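Local coordinates for acetylserotonin O-methyltransferase (Homo sapiens, PDB 4A6D), which transfers a methyl group from S-adenosylmethionine to the hydroxyl of N-acetylserotonin, yielding melatonin, and works as a homodimer, at residues L182-G187 / D246-A251; K205-D210 / Q229-E234; D240-A245 / E267-T272. All coordinates share one frame; numbering follows the deposited sequence.

Contact 1 of 3, residues L182-G187 / D246-A251; sequences LMCDLG and DLYILA. With SAM (S-adenosylmethionine), chain D.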
loop_
_atom_site.group_PDB
_atom_site.type_symbol
_atom_site.label_atom_id
_atom_site.label_comp_id
_atom_site.label_asym_id
_atom_site.label_seq_id
_atom_site.Cartn_x
_atom_site.Cartn_y
_atom_site.Cartn_z
ATOM N N LEU A 182 42.146 1.115 10.407
ATOM C CA LEU A 182 41.749 2.128 9.448
ATOM C C LEU A 182 40.623 1.587 8.556
ATOM O O LEU A 182 40.734 0.483 8.015
ATOM C CB LEU A 182 42.993 2.606 8.694
ATOM C CG LEU A 182 42.888 3.556 7.499
ATOM C CD1 LEU A 182 42.018 4.799 7.787
ATOM C CD2 LEU A 182 44.277 3.951 7.037
ATOM N N MET A 183 39.501 2.336 8.477
ATOM C CA MET A 183 38.322 1.892 7.723
ATOM C C MET A 183 37.867 2.866 6.662
ATOM O O MET A 183 38.136 4.060 6.757
ATOM C CB MET A 183 37.145 1.600 8.673
ATOM C CG MET A 183 37.452 0.609 9.748
ATOM S SD MET A 183 35.969 0.275 10.708
ATOM C CE MET A 183 36.627 -0.796 11.965
ATOM N N CYS A 184 37.112 2.366 5.679
ATOM C CA CYS A 184 36.532 3.221 4.642
ATOM C C CYS A 184 35.108 2.778 4.336
ATOM O O CYS A 184 34.888 1.618 3.979
ATOM C CB CYS A 184 37.393 3.287 3.379
ATOM S SG CYS A 184 36.665 4.285 2.047
ATOM N N ASP A 185 34.140 3.691 4.521
ATOM C CA ASP A 185 32.727 3.418 4.204
ATOM C C ASP A 185 32.472 3.903 2.785
ATOM O O ASP A 185 32.376 5.113 2.548
ATOM C CB ASP A 185 31.750 4.073 5.202
ATOM C CG ASP A 185 30.339 3.504 5.144
ATOM O OD1 ASP A 185 30.083 2.623 4.288
ATOM O OD2 ASP A 185 29.477 3.962 5.930
ATOM N N LEU A 186 32.479 2.957 1.828
ATOM C CA LEU A 186 32.304 3.251 0.401
ATOM C C LEU A 186 30.862 3.461 0.118
ATOM O O LEU A 186 30.076 2.521 0.245
ATOM C CB LEU A 186 32.849 2.102 -0.453
ATOM C CG LEU A 186 34.349 1.918 -0.455
ATOM C CD1 LEU A 186 34.691 0.571 -0.970
ATOM C CD2 LEU A 186 35.022 2.964 -1.301
ATOM N N GLY A 187 30.496 4.690 -0.215
ATOM C CA GLY A 187 29.098 5.047 -0.436
ATOM C C GLY A 187 28.477 5.271 0.921
ATOM O O GLY A 187 27.331 4.901 1.147
ATOM N N ASP A 246 42.132 -0.709 5.883
ATOM C CA ASP A 246 42.342 -2.104 6.251
ATOM C C ASP A 246 41.037 -2.811 5.995
ATOM O O ASP A 246 41.039 -3.995 5.663
ATOM C CB ASP A 246 42.739 -2.218 7.743
ATOM C CG ASP A 246 43.995 -1.445 8.095
ATOM O OD1 ASP A 246 45.030 -1.683 7.458
ATOM O OD2 ASP A 246 43.937 -0.599 9.008
ATOM N N LEU A 247 39.918 -2.065 6.139
ATOM C CA LEU A 247 38.545 -2.543 5.920
ATOM C C LEU A 247 37.747 -1.597 5.040
ATOM O O LEU A 247 37.668 -0.390 5.316
ATOM C CB LEU A 247 37.830 -2.767 7.265
ATOM C CG LEU A 247 36.386 -3.259 7.237
ATOM C CD1 LEU A 247 36.300 -4.718 6.865
ATOM C CD2 LEU A 247 35.712 -3.015 8.564
ATOM N N TYR A 248 37.135 -2.154 3.989
ATOM C CA TYR A 248 36.194 -1.420 3.133
ATOM C C TYR A 248 34.778 -1.902 3.471
ATOM O O TYR A 248 34.545 -3.112 3.509
ATOM C CB TYR A 248 36.540 -1.591 1.642
ATOM C CG TYR A 248 37.843 -0.893 1.289
ATOM C CD1 TYR A 248 37.864 0.458 0.944
ATOM C CD2 TYR A 248 39.066 -1.555 1.403
ATOM C CE1 TYR A 248 39.058 1.124 0.701
ATOM C CE2 TYR A 248 40.275 -0.896 1.150
ATOM C CZ TYR A 248 40.260 0.443 0.806
ATOM O OH TYR A 248 41.423 1.092 0.495
ATOM N N ILE A 249 33.863 -0.973 3.805
ATOM C CA ILE A 249 32.471 -1.290 4.168
ATOM C C ILE A 249 31.548 -0.965 3.003
ATOM O O ILE A 249 31.594 0.150 2.495
ATOM C CB ILE A 249 32.012 -0.568 5.470
ATOM C CG1 ILE A 249 33.032 -0.771 6.633
ATOM C CG2 ILE A 249 30.562 -0.953 5.859
ATOM C CD1 ILE A 249 32.748 0.039 7.965
ATOM N N LEU A 250 30.725 -1.925 2.571
ATOM C CA LEU A 250 29.748 -1.680 1.498
ATOM C C LEU A 250 28.339 -1.946 2.051
ATOM O O LEU A 250 27.891 -3.103 2.076
ATOM C CB LEU A 250 30.006 -2.531 0.234
ATOM C CG LEU A 250 31.159 -2.171 -0.701
ATOM C CD1 LEU A 250 31.311 -3.236 -1.762
ATOM C CD2 LEU A 250 30.915 -0.861 -1.413
ATOM N N ALA A 251 27.696 -0.897 2.616
ATOM C CA ALA A 251 26.337 -1.016 3.201
ATOM C C ALA A 251 25.344 -0.475 2.184
ATOM O O ALA A 251 25.432 0.694 1.787
ATOM C CB ALA A 251 26.235 -0.250 4.515
HETATM N N SAM D . 25.808 3.258 2.822
HETATM C CA SAM D . 24.646 4.139 3.074
HETATM C C SAM D . 23.490 3.555 3.913
HETATM O O SAM D . 23.323 2.354 3.893
HETATM O OXT SAM D . 22.704 4.264 4.621
HETATM C CB SAM D . 24.198 4.659 1.731
HETATM C CG SAM D . 23.557 3.589 0.839
HETATM S SD SAM D . 22.967 4.408 -0.686
HETATM C CE SAM D . 21.879 3.190 -1.302
HETATM C "C5'" SAM D . 24.295 4.081 -1.891
HETATM C "C4'" SAM D . 25.343 5.178 -1.654
HETATM O "O4'" SAM D . 26.313 4.981 -2.667
HETATM C "C3'" SAM D . 24.756 6.630 -1.843
HETATM O "O3'" SAM D . 25.097 7.478 -0.734
HETATM C "C2'" SAM D . 25.377 7.064 -3.211
HETATM O "O2'" SAM D . 25.613 8.456 -3.424
HETATM C "C1'" SAM D . 26.700 6.277 -3.190
HETATM N N9 SAM D . 27.281 6.101 -4.537
HETATM C C8 SAM D . 26.604 5.695 -5.686
HETATM N N7 SAM D . 27.429 5.637 -6.689
HETATM C C5 SAM D . 28.687 6.059 -6.275
HETATM C C6 SAM D . 29.946 6.237 -6.879
HETATM N N6 SAM D . 30.101 5.894 -8.181
HETATM N N1 SAM D . 31.017 6.651 -6.113
HETATM C C2 SAM D . 30.868 6.992 -4.825
HETATM N N3 SAM D . 29.676 6.844 -4.228
HETATM C C4 SAM D . 28.603 6.341 -4.871
HETATM O O HOH W 1 28.508 1.655 2.333
#

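Contact 2 of 3, residues K205-D210 / Q229-E234; sequences KITVFD and QIDFQE. With SAM (S-adenosylmethionine), chain D.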
loop_
_atom_site.group_PDB
_atom_site.type_symbol
_atom_site.label_atom_id
_atom_site.label_comp_id
_atom_site.label_asym_id
_atom_site.label_seq_id
_atom_site.Cartn_x
_atom_site.Cartn_y
_atom_site.Cartn_z
ATOM N N LYS A 205 39.727 4.490 13.041
ATOM C CA LYS A 205 39.529 5.729 12.280
ATOM C C LYS A 205 38.830 5.342 10.971
ATOM O O LYS A 205 39.056 4.244 10.452
ATOM C CB LYS A 205 40.858 6.436 11.982
ATOM C CG LYS A 205 41.199 7.581 12.938
ATOM C CD LYS A 205 42.701 7.622 13.327
ATOM C CE LYS A 205 43.601 8.367 12.356
ATOM N NZ LYS A 205 45.051 8.266 12.721
ATOM N N ILE A 206 37.972 6.233 10.440
ATOM C CA ILE A 206 37.197 5.968 9.216
ATOM C C ILE A 206 37.103 7.148 8.204
ATOM O O ILE A 206 36.905 8.303 8.608
ATOM C CB ILE A 206 35.781 5.416 9.593
ATOM C CG1 ILE A 206 35.046 4.773 8.398
ATOM C CG2 ILE A 206 34.927 6.488 10.258
ATOM C CD1 ILE A 206 33.950 3.726 8.803
ATOM N N THR A 207 37.162 6.826 6.890
ATOM C CA THR A 207 36.887 7.795 5.840
ATOM C C THR A 207 35.536 7.453 5.180
ATOM O O THR A 207 35.323 6.311 4.764
ATOM C CB THR A 207 38.030 7.893 4.860
ATOM O OG1 THR A 207 39.162 8.308 5.607
ATOM C CG2 THR A 207 37.760 8.897 3.724
ATOM N N VAL A 208 34.634 8.437 5.090
ATOM C CA VAL A 208 33.365 8.259 4.385
ATOM C C VAL A 208 33.622 8.643 2.918
ATOM O O VAL A 208 34.037 9.771 2.636
ATOM C CB VAL A 208 32.183 9.037 5.024
ATOM C CG1 VAL A 208 30.913 8.894 4.192
ATOM C CG2 VAL A 208 31.921 8.568 6.458
ATOM N N PHE A 209 33.460 7.679 2.000
ATOM C CA PHE A 209 33.645 7.903 0.565
ATOM C C PHE A 209 32.299 7.978 -0.157
ATOM O O PHE A 209 31.465 7.086 -0.033
ATOM C CB PHE A 209 34.540 6.821 -0.061
ATOM C CG PHE A 209 34.974 7.112 -1.479
ATOM C CD1 PHE A 209 34.145 6.805 -2.558
ATOM C CD2 PHE A 209 36.195 7.725 -1.737
ATOM C CE1 PHE A 209 34.548 7.079 -3.861
ATOM C CE2 PHE A 209 36.605 7.980 -3.041
ATOM C CZ PHE A 209 35.787 7.648 -4.095
ATOM N N ASP A 210 32.089 9.043 -0.922
ATOM C CA ASP A 210 30.858 9.224 -1.686
ATOM C C ASP A 210 31.056 10.243 -2.800
ATOM O O ASP A 210 32.137 10.824 -2.909
ATOM C CB ASP A 210 29.662 9.573 -0.771
ATOM C CG ASP A 210 28.368 8.890 -1.197
ATOM O OD1 ASP A 210 27.865 9.214 -2.297
ATOM O OD2 ASP A 210 27.832 8.060 -0.404
ATOM N N GLN A 229 37.608 11.151 14.532
ATOM C CA GLN A 229 37.847 9.800 14.018
ATOM C C GLN A 229 37.345 9.674 12.575
ATOM O O GLN A 229 37.759 8.759 11.866
ATOM C CB GLN A 229 37.081 8.779 14.884
ATOM C CG GLN A 229 37.848 8.229 16.087
ATOM C CD GLN A 229 36.968 7.381 16.984
ATOM O OE1 GLN A 229 36.017 7.866 17.607
ATOM N NE2 GLN A 229 37.268 6.094 17.081
ATOM N N ILE A 230 36.424 10.567 12.161
ATOM C CA ILE A 230 35.773 10.541 10.845
ATOM C C ILE A 230 36.323 11.593 9.891
ATOM O O ILE A 230 36.443 12.760 10.249
ATOM C CB ILE A 230 34.224 10.601 10.974
ATOM C CG1 ILE A 230 33.709 9.629 12.062
ATOM C CG2 ILE A 230 33.518 10.357 9.625
ATOM C CD1 ILE A 230 32.453 10.100 12.783
ATOM N N ASP A 231 36.616 11.160 8.664
ATOM C CA ASP A 231 37.144 11.958 7.559
ATOM C C ASP A 231 36.206 11.759 6.357
ATOM O O ASP A 231 35.411 10.825 6.358
ATOM C CB ASP A 231 38.586 11.480 7.245
ATOM C CG ASP A 231 39.272 12.077 6.031
ATOM O OD1 ASP A 231 38.973 13.250 5.689
ATOM O OD2 ASP A 231 40.152 11.393 5.448
ATOM N N PHE A 232 36.285 12.642 5.352
ATOM C CA PHE A 232 35.482 12.556 4.134
ATOM C C PHE A 232 36.368 12.649 2.911
ATOM O O PHE A 232 37.267 13.484 2.869
ATOM C CB PHE A 232 34.459 13.688 4.091
ATOM C CG PHE A 232 33.187 13.386 4.837
ATOM C CD1 PHE A 232 32.129 12.745 4.209
ATOM C CD2 PHE A 232 33.053 13.724 6.177
ATOM C CE1 PHE A 232 30.964 12.437 4.913
ATOM C CE2 PHE A 232 31.887 13.413 6.879
ATOM C CZ PHE A 232 30.854 12.771 6.243
ATOM N N GLN A 233 36.154 11.758 1.942
ATOM C CA GLN A 233 36.802 11.791 0.631
ATOM C C GLN A 233 35.643 11.747 -0.366
ATOM O O GLN A 233 34.705 10.959 -0.218
ATOM C CB GLN A 233 37.810 10.645 0.355
ATOM C CG GLN A 233 38.755 10.964 -0.847
ATOM C CD GLN A 233 39.737 9.885 -1.358
ATOM O OE1 GLN A 233 40.693 9.446 -0.652
ATOM N NE2 GLN A 233 39.659 9.603 -2.683
ATOM N N GLU A 234 35.699 12.624 -1.347
ATOM C CA GLU A 234 34.723 12.669 -2.420
ATOM C C GLU A 234 35.323 12.027 -3.671
ATOM O O GLU A 234 36.537 12.100 -3.903
ATOM C CB GLU A 234 34.237 14.109 -2.691
ATOM C CG GLU A 234 35.349 15.123 -2.899
ATOM C CD GLU A 234 34.857 16.501 -3.273
ATOM O OE1 GLU A 234 33.836 16.951 -2.702
ATOM O OE2 GLU A 234 35.513 17.144 -4.122
HETATM N N SAM D . 25.808 3.258 2.822
HETATM C CA SAM D . 24.646 4.139 3.074
HETATM C C SAM D . 23.490 3.555 3.913
HETATM O O SAM D . 23.323 2.354 3.893
HETATM O OXT SAM D . 22.704 4.264 4.621
HETATM C CB SAM D . 24.198 4.659 1.731
HETATM C CG SAM D . 23.557 3.589 0.839
HETATM S SD SAM D . 22.967 4.408 -0.686
HETATM C CE SAM D . 21.879 3.190 -1.302
HETATM C "C5'" SAM D . 24.295 4.081 -1.891
HETATM C "C4'" SAM D . 25.343 5.178 -1.654
HETATM O "O4'" SAM D . 26.313 4.981 -2.667
HETATM C "C3'" SAM D . 24.756 6.630 -1.843
HETATM O "O3'" SAM D . 25.097 7.478 -0.734
HETATM C "C2'" SAM D . 25.377 7.064 -3.211
HETATM O "O2'" SAM D . 25.613 8.456 -3.424
HETATM C "C1'" SAM D . 26.700 6.277 -3.190
HETATM N N9 SAM D . 27.281 6.101 -4.537
HETATM C C8 SAM D . 26.604 5.695 -5.686
HETATM N N7 SAM D . 27.429 5.637 -6.689
HETATM C C5 SAM D . 28.687 6.059 -6.275
HETATM C C6 SAM D . 29.946 6.237 -6.879
HETATM N N6 SAM D . 30.101 5.894 -8.181
HETATM N N1 SAM D . 31.017 6.651 -6.113
HETATM C C2 SAM D . 30.868 6.992 -4.825
HETATM N N3 SAM D . 29.676 6.844 -4.228
HETATM C C4 SAM D . 28.603 6.341 -4.871
#

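Contact 3 of 3, residues D240-A245 / E267-T272; sequences DPLPEA and ERIYHT. With ZN (zinc ion), chain B.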
loop_
_atom_site.group_PDB
_atom_site.type_symbol
_atom_site.label_atom_id
_atom_site.label_comp_id
_atom_site.label_asym_id
_atom_site.label_seq_id
_atom_site.Cartn_x
_atom_site.Cartn_y
_atom_site.Cartn_z
ATOM N N ASP A 240 37.923 6.358 -9.384
ATOM C CA ASP A 240 38.869 7.164 -8.601
ATOM C C ASP A 240 39.751 6.341 -7.686
ATOM O O ASP A 240 39.381 5.210 -7.416
ATOM C CB ASP A 240 38.097 8.190 -7.779
ATOM C CG ASP A 240 37.516 9.314 -8.605
ATOM O OD1 ASP A 240 37.900 9.443 -9.788
ATOM O OD2 ASP A 240 36.766 10.121 -8.045
ATOM N N PRO A 241 40.926 6.823 -7.184
ATOM C CA PRO A 241 41.677 5.981 -6.223
ATOM C C PRO A 241 40.889 5.937 -4.907
ATOM O O PRO A 241 40.265 6.945 -4.516
ATOM C CB PRO A 241 43.030 6.681 -6.085
ATOM C CG PRO A 241 42.764 8.101 -6.466
ATOM C CD PRO A 241 41.570 8.143 -7.374
ATOM N N LEU A 242 40.825 4.747 -4.281
ATOM C CA LEU A 242 40.076 4.601 -3.027
ATOM C C LEU A 242 40.969 5.030 -1.879
ATOM O O LEU A 242 42.199 4.883 -1.978
ATOM C CB LEU A 242 39.566 3.162 -2.791
ATOM C CG LEU A 242 38.788 2.439 -3.909
ATOM C CD1 LEU A 242 38.523 0.989 -3.517
ATOM C CD2 LEU A 242 37.519 3.133 -4.245
ATOM N N PRO A 243 40.385 5.596 -0.793
ATOM C CA PRO A 243 41.211 5.929 0.403
ATOM C C PRO A 243 41.899 4.657 0.921
ATOM O O PRO A 243 41.318 3.585 0.768
ATOM C CB PRO A 243 40.167 6.427 1.421
ATOM C CG PRO A 243 38.961 6.813 0.577
ATOM C CD PRO A 243 38.949 5.826 -0.537
ATOM N N GLU A 244 43.132 4.744 1.477
ATOM C CA GLU A 244 43.817 3.552 2.020
ATOM C C GLU A 244 43.076 3.131 3.250
ATOM O O GLU A 244 42.641 3.991 4.028
ATOM C CB GLU A 244 45.293 3.803 2.350
ATOM C CG GLU A 244 46.215 3.513 1.173
ATOM C CD GLU A 244 47.152 4.654 0.804
ATOM O OE1 GLU A 244 46.668 5.679 0.264
ATOM O OE2 GLU A 244 48.373 4.524 1.059
ATOM N N ALA A 245 42.834 1.823 3.378
ATOM C CA ALA A 245 42.045 1.270 4.480
ATOM C C ALA A 245 42.352 -0.208 4.656
ATOM O O ALA A 245 42.792 -0.874 3.707
ATOM C CB ALA A 245 40.551 1.456 4.212
ATOM N N GLU A 267 36.458 -5.919 -7.601
ATOM C CA GLU A 267 37.785 -6.107 -8.184
ATOM C C GLU A 267 38.725 -4.944 -7.817
ATOM O O GLU A 267 39.851 -5.176 -7.375
ATOM C CB GLU A 267 37.689 -6.288 -9.712
ATOM C CG GLU A 267 37.273 -7.683 -10.170
ATOM C CD GLU A 267 38.310 -8.800 -10.141
ATOM O OE1 GLU A 267 39.424 -8.596 -9.601
ATOM O OE2 GLU A 267 38.004 -9.892 -10.674
ATOM N N ARG A 268 38.227 -3.705 -7.924
ATOM C CA ARG A 268 38.965 -2.475 -7.590
ATOM C C ARG A 268 39.347 -2.459 -6.109
ATOM O O ARG A 268 40.490 -2.153 -5.792
ATOM C CB ARG A 268 38.131 -1.244 -7.972
ATOM C CG ARG A 268 37.935 -1.151 -9.489
ATOM C CD ARG A 268 37.510 0.212 -10.027
ATOM N NE ARG A 268 37.487 1.237 -8.994
ATOM C CZ ARG A 268 38.415 2.165 -8.831
ATOM N NH1 ARG A 268 39.412 2.278 -9.703
ATOM N NH2 ARG A 268 38.332 3.016 -7.824
ATOM N N ILE A 269 38.388 -2.847 -5.220
ATOM C CA ILE A 269 38.573 -2.941 -3.763
ATOM C C ILE A 269 39.597 -4.012 -3.468
ATOM O O ILE A 269 40.515 -3.762 -2.696
ATOM C CB ILE A 269 37.237 -3.243 -3.035
ATOM C CG1 ILE A 269 36.194 -2.115 -3.280
ATOM C CG2 ILE A 269 37.474 -3.531 -1.530
ATOM C CD1 ILE A 269 34.773 -2.474 -2.682
ATOM N N TYR A 270 39.452 -5.199 -4.075
ATOM C CA TYR A 270 40.404 -6.285 -3.869
ATOM C C TYR A 270 41.866 -5.842 -4.150
ATOM O O TYR A 270 42.724 -6.010 -3.287
ATOM C CB TYR A 270 40.033 -7.522 -4.694
ATOM C CG TYR A 270 40.994 -8.669 -4.442
ATOM C CD1 TYR A 270 40.828 -9.512 -3.353
ATOM C CD2 TYR A 270 42.067 -8.907 -5.300
ATOM C CE1 TYR A 270 41.731 -10.532 -3.091
ATOM C CE2 TYR A 270 42.974 -9.939 -5.056
ATOM C CZ TYR A 270 42.805 -10.744 -3.949
ATOM O OH TYR A 270 43.640 -11.811 -3.756
ATOM N N HIS A 271 42.117 -5.278 -5.344
ATOM C CA HIS A 271 43.417 -4.798 -5.776
ATOM C C HIS A 271 43.932 -3.613 -4.975
ATOM O O HIS A 271 45.130 -3.401 -4.949
ATOM C CB HIS A 271 43.458 -4.578 -7.292
ATOM C CG HIS A 271 43.334 -5.865 -8.048
ATOM N ND1 HIS A 271 44.362 -6.813 -8.047
ATOM C CD2 HIS A 271 42.286 -6.365 -8.742
ATOM C CE1 HIS A 271 43.921 -7.824 -8.780
ATOM N NE2 HIS A 271 42.677 -7.605 -9.218
ATOM N N THR A 272 43.048 -2.921 -4.238
ATOM C CA THR A 272 43.411 -1.841 -3.325
ATOM C C THR A 272 43.785 -2.443 -1.927
ATOM O O THR A 272 44.607 -1.859 -1.231
ATOM C CB THR A 272 42.301 -0.778 -3.274
ATOM O OG1 THR A 272 42.014 -0.350 -4.613
ATOM C CG2 THR A 272 42.696 0.442 -2.464
HETATM ZN ZN ZN B . 41.464 -9.125 -10.080
HETATM O O HOH W 2 44.605 -0.491 1.692
HETATM O O HOH W 3 43.327 -9.904 -10.968
#

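Contact 1 of 3, residues L182-G187 / D246-A251
Met183 and Leu247 lie side by side on neighbouring parallel strands, 182-186 and 247-251, at the centre of the Rossmann-like sheet of class I methyltransferases. From CB, 3.9 Å from Leu247 O, the methionine runs out alongside its neighbour. CG sits beside the backbone N (chi1 -56°) and the chain is extended beyond it, which keeps the thioether next to the leucine. CG faces Leu247 CD2, SD lies 3.9 Å from the same methyl, and CE stays close to it. SD also approaches Ile249 CD1 at 4.2 Å. An unbranched, flexible chain suits this buried sheet face, where Ile206 of the next strand and Leu177 also touch it. On the other face Cys184, Leu186 and Tyr248 pack together. Leu186 CD1 comes obliquely to Tyr248 CD1 at 3.7 Å, while the small Cys184 places its CB and sulfur beside the same ring; helix 259-272 covers this side through Ile269, and Tyr248 OH reaches Pro243 O. The backbones are joined by the staggered parallel pattern, Cys184 N to Leu247 O and Ile249 N to Cys184 O. At the start of the pair Asp246 OD2 accepts from Leu182 N (2.8 Å) with its anti lone pair, and Leu182 O is gripped in return by Asp246 N and Leu247 N. Lys274 makes a salt bridge to the other carboxylate oxygen, OD1. At the C-terminal ends the strands serve the cofactor. Gly187 has a positive phi (81°), and a side-chain carbon there would run into SAM O4'. One water links Asp185 OD1, Leu186 O and Ala251 N, accepting from the last, and the amino N of SAM donates to Gly187 O and Ala251 O, each at 2.8 Å.

Contact 2 of 3, residues K205-D210 / Q229-E234
Val208 and Gln233 join strand 205-210 to the outer strand 230-234 from both sides of the sheet. Val208 N donates to Asp231 O at 2.8 Å and Val208 O accepts from Gln233 N at 3.0 Å, the usual parallel stagger. Its branched side chain, compact and stiff, meets Phe232 and Ile230: CB and CG1 both lie 3.6 Å from Phe232 CE1, CG2 stands over one face of that ring, and CG2 touches Ile230 CG2. Ala194 of helix 192-200 packs on this valine, as expected in a Rossmann-like alpha/beta sandwich. On the opposite sheet face Gln233 swings its CG away from its own N (chi1 -163°), and the extended chain runs past Phe209, bringing NE2 to the ring's edge, in plane, 3.5 Å from CE2; ring and amide are turned 66° apart. A long amide suits this place, reaching the loop as well: NE2 has a weak hydrogen bond to Pro241 O. Gln233 CB rests 3.8 Å from Thr207 CG2. One residue beyond Phe209, the carboxylate of Asp210 suits the ribose of SAM, each oxygen taking one hydroxyl, O2' on OD1 (2.6 Å) and O3' on OD2 (2.8 Å); Gly189 N also donates to OD2.

Contact 3 of 3, residues D240-A245 / E267-T272
Arg268 O, on helix 259-272, is gripped from one turn further on by both polar groups of Thr272: OG1 donates to it at 2.6 Å, and the backbone N adds a weak bond. The hydroxyl can reach back because chi1 of -54° sets OG1 beside the backbone N, while CG2 is turned toward the loop 240-245. Arg268 itself reaches out to that loop. Asp240 O lies at the edge of the guanidinium, near NH2; the modelled separation of 2.5 Å is very short, and its exact length is doubtful. NE donates to Phe237 O, the sounder of the two links. Leu242 turns toward the helix, while Pro241 and Pro243, on either side of it in sequence, turn away. Its CD2 lies 3.7 Å from Arg268 NH2, and its CD1 lies 3.9 Å from both Ile269 CG1 and Thr272 OG1. A forked leucine suits this place, one methyl serving the arginine and the other Ile269 and the threonine; Leu186 and Tyr248 of the sheet also touch Leu242. Replacing Thr272 by a glycine would probably leave Arg268 O without its hydroxyl partner and open a gap beside Leu242 CB and CD1. Further along, a water donates to Ala245 O (2.7 Å) and to Thr272 O, tying the loop's end to the helix. On another side of the helix, Glu267 OE1 (2.2 Å) and His271 NE2 (2.1 Å), one turn apart, bind a zinc ion with a water. The family is cation-independent, so this zinc is unlikely to take part in catalysis. Between loop and helix, the polar links run through carbonyl oxygens, and those facing Arg268 would probably be polarised by its positive charge.

In the fold
All three contacts belong to the SAM-binding methyltransferase domain. Contacts 1 and 2, with centres about 9 Å apart, share one sheet in which strands 182-186 and 205-210 are neighbours, giving the order 230-234, 205-210, 182-186, 247-251. Contact 2 closes entirely between the two halves of contact 1 in sequence. Contact 3 follows contact 2 and alternates with contact 1, since loop 240-245 leads into strand 247-251 and helix 259-272 comes after it. Its centre lies about 10 Å from that of contact 1 and 14 Å from that of contact 2. The C-terminal ends of contacts 1 and 2 meet one SAM molecule, and contact 3 lies on the sheet face covered by helix 259-272.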